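Local coordinates for alkylhalidase CmlS (Streptomyces venezuelae, PDB 3I3L), which is thought to act as a flavin-dependent halogenase in chloramphenicol biosynthesis, carrying its FAD covalently linked to an aspartate, at residues T41-G46 with R141-H146; Q80-A85 with D131-D136; I342-R347 with L498-V503; Y359-R364 with G509-Q514. All coordinates share one frame; numbering follows the deposited sequence.

Contact 1: residues T41-G46 with R141-H146; sequences TLHKLG and RGITVH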
# COMPACT_ATOMS: atom_id res chain seq x y z
N THR A 41 -14.57 -4.24 11.69
CA THR A 41 -14.59 -5.55 11.02
C THR A 41 -14.83 -6.69 12.02
O THR A 41 -15.60 -7.59 11.74
CB THR A 41 -13.30 -5.78 10.18
OG1 THR A 41 -13.17 -4.71 9.28
CG2 THR A 41 -13.35 -7.09 9.39
N LEU A 42 -14.14 -6.65 13.17
CA LEU A 42 -14.31 -7.65 14.23
C LEU A 42 -15.76 -7.66 14.79
O LEU A 42 -16.29 -8.70 15.09
CB LEU A 42 -13.36 -7.36 15.40
CG LEU A 42 -11.96 -7.93 15.36
CD1 LEU A 42 -11.02 -7.18 16.35
CD2 LEU A 42 -11.94 -9.47 15.54
N HIS A 43 -16.39 -6.49 14.91
CA HIS A 43 -17.80 -6.39 15.32
C HIS A 43 -18.74 -7.04 14.30
O HIS A 43 -19.58 -7.86 14.66
CB HIS A 43 -18.17 -4.94 15.54
CG HIS A 43 -19.64 -4.71 15.63
ND1 HIS A 43 -20.33 -4.76 16.84
CD2 HIS A 43 -20.55 -4.41 14.67
CE1 HIS A 43 -21.60 -4.52 16.61
NE2 HIS A 43 -21.77 -4.30 15.30
N LYS A 44 -18.57 -6.72 13.02
CA LYS A 44 -19.36 -7.32 11.95
C LYS A 44 -19.15 -8.86 11.96
O LYS A 44 -20.05 -9.63 11.58
CB LYS A 44 -18.92 -6.73 10.60
CG LYS A 44 -19.60 -7.30 9.33
CD LYS A 44 -19.12 -6.52 8.11
CE LYS A 44 -19.71 -7.05 6.78
NZ LYS A 44 -21.17 -6.72 6.71
N LEU A 45 -17.95 -9.30 12.36
CA LEU A 45 -17.70 -10.74 12.42
C LEU A 45 -18.22 -11.38 13.74
O LEU A 45 -18.06 -12.57 13.96
CB LEU A 45 -16.22 -11.09 12.22
CG LEU A 45 -15.62 -10.72 10.86
CD1 LEU A 45 -14.10 -10.90 10.90
CD2 LEU A 45 -16.25 -11.59 9.73
N GLY A 46 -18.81 -10.55 14.60
CA GLY A 46 -19.53 -10.99 15.76
C GLY A 46 -18.69 -11.07 17.02
O GLY A 46 -19.09 -11.76 17.96
N ARG A 141 -22.02 1.57 16.81
CA ARG A 141 -22.39 0.18 16.59
C ARG A 141 -22.32 -0.59 17.90
O ARG A 141 -22.53 -1.81 17.95
CB ARG A 141 -21.60 -0.45 15.46
CG ARG A 141 -21.75 0.30 14.16
CD ARG A 141 -20.94 -0.25 13.02
NE ARG A 141 -21.16 0.52 11.78
CZ ARG A 141 -20.81 0.08 10.57
NH1 ARG A 141 -20.22 -1.09 10.46
NH2 ARG A 141 -21.06 0.82 9.48
N GLY A 142 -22.02 0.14 18.97
CA GLY A 142 -22.00 -0.45 20.32
C GLY A 142 -20.63 -1.00 20.73
O GLY A 142 -20.50 -1.61 21.79
N ILE A 143 -19.62 -0.76 19.88
CA ILE A 143 -18.22 -1.00 20.21
C ILE A 143 -17.84 -0.07 21.30
O ILE A 143 -18.13 1.13 21.22
CB ILE A 143 -17.24 -0.76 18.97
CG1 ILE A 143 -17.46 -1.85 17.90
CG2 ILE A 143 -15.85 -0.75 19.44
CD1 ILE A 143 -17.16 -1.39 16.38
N THR A 144 -17.17 -0.60 22.31
CA THR A 144 -16.71 0.20 23.44
C THR A 144 -15.47 1.00 23.08
O THR A 144 -14.47 0.42 22.63
CB THR A 144 -16.36 -0.75 24.66
OG1 THR A 144 -17.47 -1.60 24.93
CG2 THR A 144 -15.99 0.07 25.93
N VAL A 145 -15.51 2.31 23.30
CA VAL A 145 -14.38 3.14 22.93
C VAL A 145 -13.99 4.00 24.12
O VAL A 145 -14.82 4.71 24.64
CB VAL A 145 -14.69 4.05 21.66
CG1 VAL A 145 -13.61 5.12 21.47
CG2 VAL A 145 -14.87 3.22 20.38
N HIS A 146 -12.73 3.96 24.53
CA HIS A 146 -12.21 4.84 25.55
C HIS A 146 -11.16 5.78 24.96
O HIS A 146 -9.99 5.39 24.74
CB HIS A 146 -11.56 4.05 26.70
CG HIS A 146 -12.43 2.99 27.30
ND1 HIS A 146 -13.67 3.26 27.84
CD2 HIS A 146 -12.22 1.66 27.50
CE1 HIS A 146 -14.19 2.15 28.34
NE2 HIS A 146 -13.33 1.16 28.15

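Contact 2: residues Q80-A85 with D131-D136; sequences QEKIDA and DKLLLD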
# COMPACT_ATOMS: atom_id res chain seq x y z
N GLN A 80 -20.60 4.27 3.41
CA GLN A 80 -20.76 5.07 2.17
C GLN A 80 -21.55 6.38 2.33
O GLN A 80 -21.15 7.42 1.80
CB GLN A 80 -21.38 4.27 1.05
CG GLN A 80 -21.04 4.86 -0.24
CD GLN A 80 -19.52 4.99 -0.40
OE1 GLN A 80 -18.79 3.98 -0.44
NE2 GLN A 80 -19.06 6.23 -0.53
N GLU A 81 -22.68 6.31 3.02
CA GLU A 81 -23.53 7.48 3.17
C GLU A 81 -22.85 8.51 4.06
O GLU A 81 -22.81 9.67 3.69
CB GLU A 81 -24.86 7.07 3.81
CG GLU A 81 -25.75 6.27 2.89
CD GLU A 81 -27.20 6.45 3.28
OE1 GLU A 81 -27.60 5.87 4.33
OE2 GLU A 81 -27.92 7.19 2.55
N LYS A 82 -22.32 8.10 5.22
CA LYS A 82 -21.58 9.03 6.08
C LYS A 82 -20.43 9.70 5.31
O LYS A 82 -20.20 10.91 5.44
CB LYS A 82 -21.12 8.38 7.39
CG LYS A 82 -22.19 8.47 8.55
CD LYS A 82 -21.68 7.99 9.92
CE LYS A 82 -21.17 9.17 10.86
NZ LYS A 82 -20.10 8.80 11.98
N ILE A 83 -19.73 8.91 4.50
CA ILE A 83 -18.60 9.46 3.74
C ILE A 83 -19.06 10.45 2.65
O ILE A 83 -18.48 11.54 2.52
CB ILE A 83 -17.72 8.34 3.15
CG1 ILE A 83 -16.89 7.73 4.28
CG2 ILE A 83 -16.83 8.85 1.98
CD1 ILE A 83 -16.61 6.28 4.02
N ASP A 84 -20.07 10.08 1.88
CA ASP A 84 -20.63 10.99 0.86
C ASP A 84 -21.03 12.30 1.49
O ASP A 84 -20.75 13.35 0.94
CB ASP A 84 -21.82 10.34 0.13
CG ASP A 84 -21.36 9.24 -0.78
OD1 ASP A 84 -20.13 9.11 -0.91
OD2 ASP A 84 -22.20 8.49 -1.35
N ALA A 85 -21.63 12.22 2.68
CA ALA A 85 -21.97 13.41 3.49
C ALA A 85 -20.82 14.36 3.72
O ALA A 85 -21.05 15.59 3.87
CB ALA A 85 -22.58 12.99 4.85
N ASP A 131 -10.48 10.48 10.82
CA ASP A 131 -10.24 9.49 11.89
C ASP A 131 -11.40 9.51 12.93
O ASP A 131 -11.81 8.48 13.44
CB ASP A 131 -8.92 9.75 12.59
CG ASP A 131 -7.69 9.43 11.70
OD1 ASP A 131 -7.84 9.13 10.51
OD2 ASP A 131 -6.56 9.44 12.22
N LYS A 132 -11.93 10.70 13.22
CA LYS A 132 -13.00 10.82 14.20
C LYS A 132 -14.32 10.27 13.69
O LYS A 132 -15.14 9.80 14.46
CB LYS A 132 -13.16 12.27 14.66
CG LYS A 132 -14.37 12.48 15.56
CD LYS A 132 -14.36 13.88 16.20
CE LYS A 132 -15.79 14.26 16.67
NZ LYS A 132 -16.15 13.53 17.90
N LEU A 133 -14.52 10.32 12.38
CA LEU A 133 -15.72 9.81 11.74
C LEU A 133 -15.78 8.26 11.86
O LEU A 133 -16.80 7.71 12.20
CB LEU A 133 -15.75 10.27 10.28
CG LEU A 133 -16.84 10.01 9.23
CD1 LEU A 133 -16.88 8.60 8.76
CD2 LEU A 133 -18.22 10.44 9.72
N LEU A 134 -14.67 7.59 11.60
CA LEU A 134 -14.54 6.16 11.78
C LEU A 134 -14.76 5.74 13.21
O LEU A 134 -15.45 4.73 13.49
CB LEU A 134 -13.16 5.69 11.37
CG LEU A 134 -12.72 5.90 9.92
CD1 LEU A 134 -11.44 5.05 9.62
CD2 LEU A 134 -13.82 5.49 8.95
N LEU A 135 -14.17 6.48 14.13
CA LEU A 135 -14.23 6.09 15.51
C LEU A 135 -15.67 6.24 16.08
O LEU A 135 -16.13 5.40 16.83
CB LEU A 135 -13.20 6.88 16.35
CG LEU A 135 -12.91 6.24 17.73
CD1 LEU A 135 -12.48 4.72 17.57
CD2 LEU A 135 -11.86 7.03 18.49
N ASP A 136 -16.34 7.33 15.73
CA ASP A 136 -17.72 7.59 16.09
C ASP A 136 -18.63 6.57 15.45
O ASP A 136 -19.58 6.12 16.04
CB ASP A 136 -18.12 9.01 15.65
CG ASP A 136 -17.51 10.07 16.51
OD1 ASP A 136 -16.85 9.74 17.51
OD2 ASP A 136 -17.66 11.28 16.19

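Contact 3: residues I342-R347 with L498-V503; sequences IDRITR and LEQREV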
# COMPACT_ATOMS: atom_id res chain seq x y z
N ILE A 342 -8.29 -13.27 13.38
CA ILE A 342 -8.73 -13.55 14.75
C ILE A 342 -10.05 -14.39 14.72
O ILE A 342 -10.21 -15.37 15.45
CB ILE A 342 -8.88 -12.25 15.51
CG1 ILE A 342 -7.48 -11.65 15.89
CG2 ILE A 342 -9.67 -12.50 16.86
CD1 ILE A 342 -7.61 -10.21 16.31
N ASP A 343 -10.96 -14.03 13.83
CA ASP A 343 -12.20 -14.80 13.68
C ASP A 343 -11.96 -16.25 13.31
O ASP A 343 -12.54 -17.17 13.89
CB ASP A 343 -13.12 -14.14 12.62
CG ASP A 343 -14.44 -14.87 12.47
OD1 ASP A 343 -15.16 -15.06 13.49
OD2 ASP A 343 -14.75 -15.30 11.36
N ARG A 344 -11.07 -16.48 12.34
CA ARG A 344 -10.78 -17.84 11.93
C ARG A 344 -10.15 -18.66 13.02
O ARG A 344 -10.45 -19.84 13.17
CB ARG A 344 -9.86 -17.82 10.70
CG ARG A 344 -9.61 -19.14 10.08
CD ARG A 344 -10.73 -19.58 9.18
NE ARG A 344 -10.56 -20.98 8.77
CZ ARG A 344 -11.44 -21.68 8.05
NH1 ARG A 344 -12.53 -21.12 7.56
NH2 ARG A 344 -11.19 -22.96 7.79
N ILE A 345 -9.23 -18.08 13.78
CA ILE A 345 -8.56 -18.84 14.82
C ILE A 345 -9.56 -19.16 15.94
O ILE A 345 -9.47 -20.18 16.57
CB ILE A 345 -7.34 -18.08 15.40
CG1 ILE A 345 -6.23 -17.92 14.35
CG2 ILE A 345 -6.81 -18.79 16.69
CD1 ILE A 345 -5.18 -16.83 14.71
N THR A 346 -10.45 -18.23 16.21
CA THR A 346 -11.43 -18.37 17.27
C THR A 346 -12.36 -19.58 17.00
O THR A 346 -12.68 -20.30 17.94
CB THR A 346 -12.27 -17.09 17.42
OG1 THR A 346 -11.41 -16.00 17.80
CG2 THR A 346 -13.38 -17.31 18.51
N ARG A 347 -12.76 -19.78 15.74
CA ARG A 347 -13.69 -20.81 15.33
C ARG A 347 -12.97 -22.10 14.95
O ARG A 347 -13.59 -23.17 14.95
CB ARG A 347 -14.58 -20.33 14.16
CG ARG A 347 -15.45 -19.08 14.51
CD ARG A 347 -16.41 -18.66 13.35
NE ARG A 347 -15.70 -18.03 12.23
CZ ARG A 347 -15.42 -18.62 11.07
NH1 ARG A 347 -15.84 -19.84 10.83
NH2 ARG A 347 -14.71 -17.96 10.13
N LEU A 498 -12.44 -15.16 6.75
CA LEU A 498 -11.29 -15.77 6.17
C LEU A 498 -11.66 -17.15 5.66
O LEU A 498 -11.97 -18.05 6.44
CB LEU A 498 -10.13 -15.85 7.19
CG LEU A 498 -8.76 -16.12 6.56
CD1 LEU A 498 -8.31 -14.92 5.76
CD2 LEU A 498 -7.67 -16.54 7.63
N GLU A 499 -11.55 -17.36 4.35
CA GLU A 499 -11.94 -18.62 3.78
C GLU A 499 -10.69 -19.37 3.34
O GLU A 499 -9.67 -18.77 2.96
CB GLU A 499 -12.84 -18.42 2.54
CG GLU A 499 -14.16 -17.71 2.76
CD GLU A 499 -14.98 -17.52 1.44
OE1 GLU A 499 -14.43 -17.67 0.33
OE2 GLU A 499 -16.18 -17.17 1.53
N GLN A 500 -10.79 -20.67 3.38
CA GLN A 500 -9.77 -21.55 2.76
C GLN A 500 -9.94 -21.67 1.25
O GLN A 500 -11.05 -21.67 0.75
CB GLN A 500 -9.87 -22.92 3.35
CG GLN A 500 -8.67 -23.32 4.13
CD GLN A 500 -9.01 -24.39 5.13
OE1 GLN A 500 -10.17 -24.75 5.26
NE2 GLN A 500 -8.01 -24.90 5.86
N ARG A 501 -8.81 -21.73 0.54
CA ARG A 501 -8.78 -21.83 -0.92
C ARG A 501 -7.56 -22.67 -1.27
O ARG A 501 -6.56 -22.63 -0.58
CB ARG A 501 -8.65 -20.42 -1.58
N GLU A 502 -7.67 -23.47 -2.33
CA GLU A 502 -6.53 -24.23 -2.82
C GLU A 502 -5.98 -23.47 -3.99
O GLU A 502 -6.75 -23.14 -4.91
CB GLU A 502 -6.97 -25.58 -3.32
CG GLU A 502 -7.66 -26.40 -2.31
CD GLU A 502 -7.69 -27.81 -2.75
OE1 GLU A 502 -8.47 -28.10 -3.70
OE2 GLU A 502 -6.92 -28.62 -2.18
N VAL A 503 -4.68 -23.17 -3.95
CA VAL A 503 -3.98 -22.53 -5.06
C VAL A 503 -2.92 -23.43 -5.75
O VAL A 503 -2.42 -24.41 -5.17
CB VAL A 503 -3.34 -21.18 -4.64
CG1 VAL A 503 -4.41 -20.26 -4.10
CG2 VAL A 503 -2.22 -21.38 -3.65
O HOH W 1 -12.65 -15.40 9.45
O HOH W 2 -14.10 -18.59 7.65

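Contact 4: residues Y359-R364 with G509-Q514; sequences YNRTYR and GLDMAQ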
# COMPACT_ATOMS: atom_id res chain seq x y z
N TYR A 359 -0.97 -14.40 7.82
CA TYR A 359 -0.95 -12.96 8.11
C TYR A 359 0.49 -12.40 7.92
O TYR A 359 0.66 -11.35 7.35
CB TYR A 359 -1.48 -12.68 9.53
CG TYR A 359 -1.62 -11.19 9.85
CD1 TYR A 359 -2.74 -10.46 9.41
CD2 TYR A 359 -0.61 -10.52 10.51
CE1 TYR A 359 -2.84 -9.06 9.66
CE2 TYR A 359 -0.70 -9.17 10.80
CZ TYR A 359 -1.82 -8.45 10.38
OH TYR A 359 -1.88 -7.09 10.66
N ASN A 360 1.51 -13.14 8.40
CA ASN A 360 2.90 -12.69 8.31
C ASN A 360 3.41 -12.63 6.86
O ASN A 360 3.97 -11.62 6.42
CB ASN A 360 3.86 -13.59 9.12
CG ASN A 360 3.82 -13.30 10.59
OD1 ASN A 360 4.65 -12.54 11.08
ND2 ASN A 360 2.83 -13.91 11.31
N ARG A 361 3.16 -13.71 6.11
CA ARG A 361 3.57 -13.77 4.71
C ARG A 361 2.93 -12.65 3.90
O ARG A 361 3.59 -11.96 3.13
CB ARG A 361 3.18 -15.10 4.11
CG ARG A 361 3.36 -15.16 2.63
CD ARG A 361 2.93 -16.56 2.12
NE ARG A 361 3.49 -16.82 0.80
CZ ARG A 361 2.78 -16.91 -0.32
NH1 ARG A 361 1.47 -16.74 -0.26
NH2 ARG A 361 3.39 -17.17 -1.49
N THR A 362 1.64 -12.46 4.09
CA THR A 362 0.90 -11.52 3.28
C THR A 362 1.38 -10.11 3.54
O THR A 362 1.54 -9.34 2.59
CB THR A 362 -0.66 -11.67 3.52
OG1 THR A 362 -1.11 -12.86 2.85
CG2 THR A 362 -1.41 -10.57 2.88
N TYR A 363 1.58 -9.75 4.80
CA TYR A 363 2.03 -8.36 5.12
C TYR A 363 3.46 -8.15 4.64
O TYR A 363 3.79 -7.07 4.15
CB TYR A 363 1.96 -8.07 6.64
CG TYR A 363 1.49 -6.68 7.01
CD1 TYR A 363 0.88 -6.43 8.25
CD2 TYR A 363 1.70 -5.61 6.16
CE1 TYR A 363 0.48 -5.12 8.62
CE2 TYR A 363 1.35 -4.33 6.51
CZ TYR A 363 0.75 -4.08 7.74
OH TYR A 363 0.35 -2.79 8.02
N ARG A 364 4.30 -9.16 4.82
CA ARG A 364 5.70 -9.07 4.48
C ARG A 364 5.85 -8.85 3.00
O ARG A 364 6.62 -7.98 2.57
CB ARG A 364 6.49 -10.32 4.92
CG ARG A 364 8.02 -10.17 4.73
CD ARG A 364 8.83 -11.31 5.36
NE ARG A 364 8.57 -11.44 6.82
CZ ARG A 364 7.84 -12.43 7.37
NH1 ARG A 364 7.29 -13.37 6.56
NH2 ARG A 364 7.66 -12.51 8.71
N GLY A 509 6.81 -25.82 -3.04
CA GLY A 509 6.08 -24.79 -2.35
C GLY A 509 5.86 -23.48 -3.07
O GLY A 509 4.98 -22.73 -2.64
N LEU A 510 6.63 -23.17 -4.14
CA LEU A 510 6.36 -21.96 -4.99
C LEU A 510 4.91 -21.96 -5.40
O LEU A 510 4.35 -23.00 -5.79
CB LEU A 510 7.18 -21.95 -6.26
CG LEU A 510 8.34 -21.00 -6.47
CD1 LEU A 510 8.76 -21.07 -7.94
CD2 LEU A 510 8.01 -19.59 -6.04
N ASP A 511 4.28 -20.79 -5.33
CA ASP A 511 2.88 -20.74 -5.66
C ASP A 511 2.47 -19.46 -6.35
O ASP A 511 3.27 -18.54 -6.56
CB ASP A 511 2.02 -20.99 -4.41
CG ASP A 511 2.20 -19.90 -3.32
OD1 ASP A 511 1.71 -20.16 -2.20
OD2 ASP A 511 2.83 -18.82 -3.56
N MET A 512 1.20 -19.45 -6.73
CA MET A 512 0.52 -18.29 -7.29
C MET A 512 -0.79 -18.31 -6.55
O MET A 512 -1.68 -19.11 -6.85
CB MET A 512 0.31 -18.44 -8.81
CG MET A 512 -0.34 -17.20 -9.53
SD MET A 512 -2.10 -17.32 -9.64
CE MET A 512 -2.40 -18.62 -10.82
N ALA A 513 -0.88 -17.44 -5.56
CA ALA A 513 -1.99 -17.47 -4.59
C ALA A 513 -3.21 -16.64 -5.01
O ALA A 513 -4.26 -16.76 -4.40
CB ALA A 513 -1.50 -17.03 -3.20
N GLN A 514 -3.06 -15.83 -6.06
CA GLN A 514 -4.12 -14.90 -6.49
C GLN A 514 -5.36 -15.54 -7.11
O GLN A 514 -6.36 -14.84 -7.26
CB GLN A 514 -3.56 -13.82 -7.42
CG GLN A 514 -2.33 -13.10 -6.88
CD GLN A 514 -1.03 -13.87 -7.11
OE1 GLN A 514 -1.04 -15.05 -7.43
NE2 GLN A 514 0.11 -13.19 -6.91

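Contact 1: residues T41-G46 with R141-H146
His43 lies against Arg141 and Ile143 where two elements of the Rossmann-type FAD-binding fold meet: the end of helix 33-44 and the turn that leads into edge strand 144-146 of the mainly parallel sheet. The imidazole is the hub. Its CG stands anti to the backbone N (chi1 166°), which carries the ring out from the helix and across to the turn. Over one face sits Arg141 CB, 4.2 Å from the ring centroid and displaced toward the rim, a CH-pi contact made by the root of the arginine. Beyond CB the extended arginine chain runs off obliquely, and its guanidinium plane is turned 54° from that of the imidazole; Glu137 takes NE in a salt bridge, while NH2 bonds to Leu77 O. A histidine suits this place because its flat face takes the aliphatic root of the arginine, while the ring can stay partly exposed. Ile143 meets the root of the histidine instead: its CD1 reaches His43 CB at 3.8 Å, and the same branched side chain also packs on Val49 of the neighbouring strand, as befits a buried hydrophobic residue. Each helix ends in a Schellman motif: Gly46 closes helix 33-44 and Gly142 closes helix 127-140, both at positive phi, where a CB would jam against the preceding carbonyl oxygen. At the ring's far end, the carbon CE1 comes within 3.2 Å of Arg141 O.

Contact 2: residues Q80-A85 with D131-D136
Lys82 of helix 80-86 and Leu133 of helix 127-140 form most of this small contact, their side chains sliding past each other in opposite directions. Along 131-136, Asp131 faces elsewhere: its two carboxylate oxygens form salt bridges with Arg127 and Arg59, both FAD-binding residues, so it probably helps to position these arginines. Lys132 reaches one turn ahead to Asp136, where NZ meets the syn lone pair of OD2 at 3.2 Å. Leu133, with CG anti to the backbone N (chi1 -178°), offers CD2 to the end of Lys82, and the 3.4 Å between CD2 and Lys82 CE is tight for two carbons. A lysine suits this partly exposed edge because its flexible chain, bent at chi3, brings CE and NZ against a buried leucine with acids nearby. Leu134 and Leu135 serve the interior, both packing on Ser36. Asp136 closes the row; its OD2 is 5.5 Å from Lys82 NZ, too far for a salt bridge, so any attraction is probably weak, and Glu137 adds a long, weak ion pair. Helix 127-140 of this Rossmann-type FAD-binding fold runs from Arg127 at the cofactor toward parallel edge strand 144-146, with helix 80-86 packed against it.

Contact 3: residues I342-R347 with L498-V503
The last turns of helix 327-347 present their flank to the start of strand 498-506, the backbones coming nearest at Arg344 and Leu498, whose CA atoms are 6.1 Å apart. Arg344 crosses Leu498 at about a right angle. Its CB rests 4.0 Å from Leu498 CD2, and a bend at chi2 (81°) then swings the rest of the chain toward the leucine's carbonyl oxygen. There NH1 makes a weak hydrogen bond to Leu498 O at 3.3 Å, with an N-H...O angle of only 130°. The stronger partner of this guanidinium is Glu351, which pairs with NE. An arginine suits the spot by combining aliphatic packing at its root with several donors at its end. The contact joins helix 327-347 of the FAD-binding part to strand 498-506, the middle strand of the three-stranded antiparallel sheet in the C-terminal part. One turn along the helix, Arg347 grips Asp343 side-on in a salt bridge, NE at 3.0 Å and NH2 at 2.9 Å, both to OD2 and from the same face of the carboxylate. That oxygen also accepts a hydrogen bond from water 1, which in turn accepts from Leu498 N at 2.7 Å. Asp343 is further held by His47 and Arg497. Water 2 accepts from Arg344 NH1 and Arg347 NH2; its approach to Leu498 O is unusually short and so is doubtful in detail.

Contact 4: residues Y359-R364 with G509-Q514
Arg361 and Asp511 approach from opposite directions, Arg361 NH2 lying 2.7 Å from Asp511 OD2 in a salt bridge. The carboxylate oxygen comes to the edge of the guanidinium, near its plane, yet the two flat groups are turned 69° against each other. This is a one-point grip and not a paired one: the N-H...O angle is 125°, so the hydrogen bond within the salt bridge is weak despite its short length. Ala513 CB approaches the same guanidinium at its edge, 4.2 Å from Arg361 NH1, its single methyl being small enough to stand beside the charged group. Length is what the arginine supplies, for its chain, extended from CG to NE and started anti to the backbone N, spans the distance between helix 352-382 and the segment 509-514. In fold terms it joins the long helix 352-382 to the short edge strand 511-512 of the C-terminal antiparallel sheet. Both charges have second partners, which should steady them: Glu365 pairs with Arg361 NE, and Lys486 pairs with Asp511 OD1 while also bonding to Gly509 O. Asp511 CG sits between the backbone N and the carbonyl carbon (chi1 64°), which aims the carboxylate at the helix. Tyr359 and Tyr363 of the same helix pack on aromatic neighbours, Tyr359 edge-to-face with Phe311 and Tyr363 stacked on Phe305.

Contacts 1 and 2 belong to the FAD-binding part of the chain, with centres 15 Å apart, and touch through Val145 CG1 and Leu135 CD2 at 4.0 Å. Their nearest side chains, Ile143 and Asp136, lie about 14 and 13 Å from the bound FAD, so both are packing at some distance from the cofactor. Contacts 3 and 4, with centres 14 Å apart, fasten successive helices to neighbouring strands of the C-terminal sheet; Val503 CG1 meets Ala513 O at 3.5 Å between them. Both lie away from the known FAD sites. Contact 1 joins contact 3 where Leu45 CD1 packs 3.8 Å from Asp343 CB, whereas contacts 2 and 4 stand 32 Å apart between centres.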